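Local coordinates for protein TbpB (Actinobacillus pleuropneumoniae, PDB 3HOL) that probably binds host transferrin as the lipoprotein component of the bacterial transferrin receptor, serving iron acquisition, at residues L358-E363 against G485-H490; A331-S334 against K340-Q343. All coordinates share one frame; numbering follows the deposited sequence.

Interaction 1 of 2, residues L358-E363 against G485-H490; sequences LFLQGE and GGQFHH
L360 reaches from strand 358-363 onto the backbone of strand 485-490 with one methyl and lies beside the amide oxygen of Q487 with the other. Its CD1 lies 3.7 Å from G486 O and equally near G486 N, and comes within 4.3 Å of G485 C. The second methyl, L360 CD2, packs 3.9 Å from Q487 OE1, the leucine and glutamine chains crossing obliquely. The first torsion (chi1 -174°) swings the L360 branch toward G486 and Q487, and the CD1 methyl rests directly on the bare backbone of G485 and G486. Direct contact is thus van der Waals, methyls against backbone and amide atoms, and the polar link runs through one water, which donates to L360 O at 2.9 Å and to Q487 OE1 at 2.8 Å. The two strands belong to different sheets: 356-363 to the antiparallel sheet of the C-lobe handle domain, 483-492 to the C-lobe beta barrel. Their axes come no nearer than 7.8 Å at 146°, roughly antiparallel but too far apart for strand pairing, so this is packing between handle and barrel. Further out, Q487 NE2 is hydrogen-bonded to S279 OG of the handle strand 272-282, which fixes the far end of the amide while OE1 takes the water. The bent glutamine chain (chi2 -140°) carries its amide across to the handle. F341 and M339 of the neighbouring handle strand and Y477 and V500 of the barrel also pack against L360, and L358 packs on V500 as well.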
loop_
_atom_site.group_PDB
_atom_site.type_symbol
_atom_site.label_atom_id
_atom_site.label_comp_id
_atom_site.label_asym_id
_atom_site.label_seq_id
_atom_site.Cartn_x
_atom_site.Cartn_y
_atom_site.Cartn_z
ATOM N N LEU A 358 -5.454 -17.905 -3.831
ATOM C CA LEU A 358 -6.545 -17.152 -3.215
ATOM C C LEU A 358 -5.999 -15.821 -2.675
ATOM O O LEU A 358 -4.817 -15.727 -2.401
ATOM C CB LEU A 358 -7.151 -17.955 -2.066
ATOM C CG LEU A 358 -7.642 -19.355 -2.453
ATOM C CD1 LEU A 358 -7.922 -20.134 -1.146
ATOM C CD2 LEU A 358 -8.901 -19.242 -3.267
ATOM N N PHE A 359 -6.858 -14.809 -2.528
ATOM C CA PHE A 359 -6.427 -13.557 -1.917
ATOM C C PHE A 359 -7.507 -13.046 -0.969
ATOM O O PHE A 359 -8.717 -13.340 -1.150
ATOM C CB PHE A 359 -6.083 -12.492 -2.988
ATOM C CG PHE A 359 -7.281 -11.986 -3.758
ATOM C CD1 PHE A 359 -8.058 -10.938 -3.272
ATOM C CD2 PHE A 359 -7.653 -12.593 -4.974
ATOM C CE1 PHE A 359 -9.185 -10.487 -3.984
ATOM C CE2 PHE A 359 -8.787 -12.153 -5.697
ATOM C CZ PHE A 359 -9.550 -11.112 -5.209
ATOM N N LEU A 360 -7.062 -12.299 0.039
ATOM C CA LEU A 360 -7.975 -11.558 0.909
ATOM C C LEU A 360 -7.373 -10.196 1.204
ATOM O O LEU A 360 -6.194 -10.111 1.567
ATOM C CB LEU A 360 -8.230 -12.309 2.227
ATOM C CG LEU A 360 -9.304 -11.569 3.055
ATOM C CD1 LEU A 360 -10.393 -12.511 3.531
ATOM C CD2 LEU A 360 -8.693 -10.749 4.244
ATOM N N GLN A 361 -8.180 -9.151 1.074
ATOM C CA GLN A 361 -7.791 -7.810 1.486
ATOM C C GLN A 361 -8.883 -7.180 2.348
ATOM O O GLN A 361 -10.057 -7.366 2.092
ATOM C CB GLN A 361 -7.501 -6.929 0.255
ATOM C CG GLN A 361 -6.546 -7.607 -0.784
ATOM C CD GLN A 361 -5.928 -6.568 -1.747
ATOM O OE1 GLN A 361 -4.697 -6.530 -1.944
ATOM N NE2 GLN A 361 -6.763 -5.691 -2.290
ATOM N N GLY A 362 -8.493 -6.421 3.366
ATOM C CA GLY A 362 -9.484 -5.781 4.218
ATOM C C GLY A 362 -8.915 -4.506 4.832
ATOM O O GLY A 362 -7.692 -4.393 5.022
ATOM N N GLU A 363 -9.808 -3.567 5.122
ATOM C CA GLU A 363 -9.476 -2.283 5.758
ATOM C C GLU A 363 -9.970 -2.386 7.191
ATOM O O GLU A 363 -11.178 -2.258 7.414
ATOM C CB GLU A 363 -10.230 -1.150 5.019
ATOM C CG GLU A 363 -9.915 -1.108 3.529
ATOM C CD GLU A 363 -10.898 -0.280 2.695
ATOM O OE1 GLU A 363 -11.617 0.568 3.246
ATOM O OE2 GLU A 363 -10.943 -0.497 1.464
ATOM N N GLY A 485 -13.664 -11.053 7.961
ATOM C CA GLY A 485 -13.054 -11.970 7.006
ATOM C C GLY A 485 -11.809 -12.599 7.600
ATOM O O GLY A 485 -11.290 -12.128 8.619
ATOM N N GLY A 486 -11.299 -13.643 6.963
ATOM C CA GLY A 486 -10.053 -14.238 7.436
ATOM C C GLY A 486 -9.634 -15.393 6.561
ATOM O O GLY A 486 -10.203 -15.622 5.491
ATOM N N GLN A 487 -8.624 -16.123 7.017
ATOM C CA GLN A 487 -7.997 -17.117 6.165
ATOM C C GLN A 487 -7.318 -18.163 6.999
ATOM O O GLN A 487 -6.934 -17.933 8.135
ATOM C CB GLN A 487 -6.975 -16.471 5.238
ATOM C CG GLN A 487 -5.850 -15.813 5.984
ATOM C CD GLN A 487 -5.438 -14.490 5.376
ATOM O OE1 GLN A 487 -6.149 -13.460 5.485
ATOM N NE2 GLN A 487 -4.266 -14.494 4.744
ATOM N N PHE A 488 -7.177 -19.337 6.419
ATOM C CA PHE A 488 -6.403 -20.375 7.054
ATOM C C PHE A 488 -5.812 -21.225 5.957
ATOM O O PHE A 488 -6.363 -21.300 4.859
ATOM C CB PHE A 488 -7.234 -21.199 8.051
ATOM C CG PHE A 488 -8.559 -21.779 7.499
ATOM C CD1 PHE A 488 -8.610 -23.082 6.971
ATOM C CD2 PHE A 488 -9.761 -21.062 7.617
ATOM C CE1 PHE A 488 -9.840 -23.648 6.523
ATOM C CE2 PHE A 488 -11.004 -21.609 7.159
ATOM C CZ PHE A 488 -11.041 -22.890 6.613
ATOM N N HIS A 489 -4.662 -21.828 6.253
ATOM C CA HIS A 489 -4.067 -22.777 5.326
ATOM C C HIS A 489 -3.223 -23.802 6.082
ATOM O O HIS A 489 -2.794 -23.585 7.228
ATOM C CB HIS A 489 -3.253 -22.064 4.257
ATOM C CG HIS A 489 -2.111 -21.274 4.808
ATOM N ND1 HIS A 489 -2.282 -20.046 5.415
ATOM C CD2 HIS A 489 -0.786 -21.549 4.870
ATOM C CE1 HIS A 489 -1.106 -19.591 5.815
ATOM N NE2 HIS A 489 -0.183 -20.486 5.500
ATOM N N HIS A 490 -3.028 -24.947 5.459
ATOM C CA HIS A 490 -2.305 -26.023 6.101
ATOM C C HIS A 490 -1.874 -27.000 5.028
ATOM O O HIS A 490 -2.523 -27.117 3.973
ATOM C CB HIS A 490 -3.170 -26.711 7.151
ATOM C CG HIS A 490 -2.442 -27.765 7.912
ATOM N ND1 HIS A 490 -1.528 -27.468 8.904
ATOM C CD2 HIS A 490 -2.449 -29.111 7.792
ATOM C CE1 HIS A 490 -1.021 -28.592 9.377
ATOM N NE2 HIS A 490 -1.564 -29.601 8.720
HETATM O O HOH W 1 -5.095 -11.296 4.032
#

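Interaction 2 of 2, residues A331-S334 against K340-Q343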
loop_
_atom_site.group_PDB
_atom_site.type_symbol
_atom_site.label_atom_id
_atom_site.label_comp_id
_atom_site.label_asym_id
_atom_site.label_seq_id
_atom_site.Cartn_x
_atom_site.Cartn_y
_atom_site.Cartn_z
ATOM N N ALA A 331 -13.416 -11.757 -7.859
ATOM C CA ALA A 331 -13.437 -11.090 -6.578
ATOM C C ALA A 331 -14.845 -11.066 -6.035
ATOM O O ALA A 331 -15.791 -10.842 -6.802
ATOM C CB ALA A 331 -12.930 -9.652 -6.745
ATOM N N CYS A 332 -14.960 -11.257 -4.724
ATOM C CA CYS A 332 -16.215 -11.237 -3.980
ATOM C C CYS A 332 -16.069 -10.142 -2.933
ATOM O O CYS A 332 -14.956 -9.935 -2.435
ATOM C CB CYS A 332 -16.407 -12.590 -3.264
ATOM S SG CYS A 332 -18.132 -13.007 -2.792
ATOM N N CYS A 333 -17.135 -9.457 -2.530
ATOM C CA CYS A 333 -18.529 -9.666 -2.942
ATOM C C CYS A 333 -19.228 -8.302 -3.115
ATOM O O CYS A 333 -18.834 -7.301 -2.489
ATOM C CB CYS A 333 -19.279 -10.424 -1.837
ATOM S SG CYS A 333 -18.452 -11.898 -1.155
ATOM N N SER A 334 -20.304 -8.272 -3.907
ATOM C CA SER A 334 -21.077 -7.026 -4.140
ATOM C C SER A 334 -21.674 -6.395 -2.853
ATOM O O SER A 334 -21.966 -5.213 -2.812
ATOM C CB SER A 334 -22.205 -7.291 -5.177
ATOM O OG SER A 334 -23.060 -8.316 -4.700
ATOM N N LYS A 340 -12.364 -7.539 0.235
ATOM C CA LYS A 340 -12.537 -8.284 -1.014
ATOM C C LYS A 340 -11.766 -9.575 -0.835
ATOM O O LYS A 340 -10.710 -9.568 -0.190
ATOM C CB LYS A 340 -11.881 -7.530 -2.179
ATOM C CG LYS A 340 -12.661 -6.308 -2.695
ATOM C CD LYS A 340 -13.894 -6.758 -3.494
ATOM C CE LYS A 340 -14.586 -5.620 -4.247
ATOM N NZ LYS A 340 -15.832 -5.254 -3.522
ATOM N N PHE A 341 -12.270 -10.665 -1.408
ATOM C CA PHE A 341 -11.533 -11.931 -1.392
ATOM C C PHE A 341 -11.866 -12.676 -2.659
ATOM O O PHE A 341 -12.852 -12.372 -3.318
ATOM C CB PHE A 341 -11.851 -12.778 -0.132
ATOM C CG PHE A 341 -13.300 -13.262 -0.048
ATOM C CD1 PHE A 341 -13.707 -14.442 -0.702
ATOM C CD2 PHE A 341 -14.242 -12.541 0.701
ATOM C CE1 PHE A 341 -15.048 -14.891 -0.608
ATOM C CE2 PHE A 341 -15.605 -12.988 0.794
ATOM C CZ PHE A 341 -15.988 -14.145 0.141
ATOM N N GLY A 342 -11.027 -13.607 -3.056
ATOM C CA GLY A 342 -11.415 -14.442 -4.168
ATOM C C GLY A 342 -10.263 -15.246 -4.666
ATOM O O GLY A 342 -9.338 -15.590 -3.900
ATOM N N GLN A 343 -10.345 -15.545 -5.961
ATOM C CA GLN A 343 -9.415 -16.431 -6.626
ATOM C C GLN A 343 -8.579 -15.689 -7.648
ATOM O O GLN A 343 -9.044 -14.738 -8.291
ATOM C CB GLN A 343 -10.177 -17.612 -7.274
ATOM C CG GLN A 343 -10.864 -18.461 -6.207
ATOM C CD GLN A 343 -11.608 -19.667 -6.742
ATOM O OE1 GLN A 343 -11.447 -20.045 -7.916
ATOM N NE2 GLN A 343 -12.446 -20.287 -5.879
HETATM O O HOH W 2 -18.988 -4.374 -3.596
#
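Two backbone hydrogen bonds join C332 and F341 in an antiparallel hydrogen-bonded pair: C332 N gives to F341 O at 2.8 Å, and F341 N gives to C332 O at 3.0 Å. Alongside them run two CA-H...O contacts, the shorter from K340 CA to C332 O at 3.3 Å. A331 and G342 form the adjacent non-hydrogen-bonded pair, A331 CA and G342 CA being 4.6 Å apart. Both pairs belong to the beta hairpin of strands 325-332 and 339-346 in the C-lobe handle domain.

Aromatic contacts lie on the face that bears C332 and F341. C332 CB sits over the F341 ring in a CH-pi contact, 3.9 Å from the centroid and 19° off the normal. With F341 CG between its backbone N and carbonyl carbon (chi1 65°), the ring turns back over the opposing strand. Both sulfurs approach it obliquely, C333 SG coming to 3.6 Å from F341 CZ. These sulfurs are linked in a disulfide between sequence neighbours, spanning a cis peptide bond. T381 of the barrel strand 375-387 also packs against C332, C333 and F341.

K340 adds aliphatic packing and one weak water link. Its chain passes along the carbonyl of C332, K340 CD being 3.5 Å from C332 O. A water held weakly by K340 NZ lies 3.1 Å from C333 O, to which it can donate, though other acceptors compete for its protons.

The vicinal disulfide closes a small rigid ring where the strand ends, so the sulfurs meet F341 as one preformed apolar unit, while the paired backbones satisfy the N and O atoms of C332 and F341.

Overall arrangement
Both contacts are largely buried and share the handle sheet, in which strand 339-346 of interaction 2 pairs with strand 356-363 of interaction 1: Q361 N probably bonds to K340 O and F359 N to G342 O, while F359 O packs on F341 CB. Their centres lie 11 Å apart. Interaction 2 is local, a hairpin within one sheet held by backbone bonds and a disulfide-aromatic cluster; interaction 1 joins parts of the chain more than 120 residues apart, between sheets, by methyl packing and a bridging water. F341 links them physically, its side chain meeting the disulfide in one and L360 of the other.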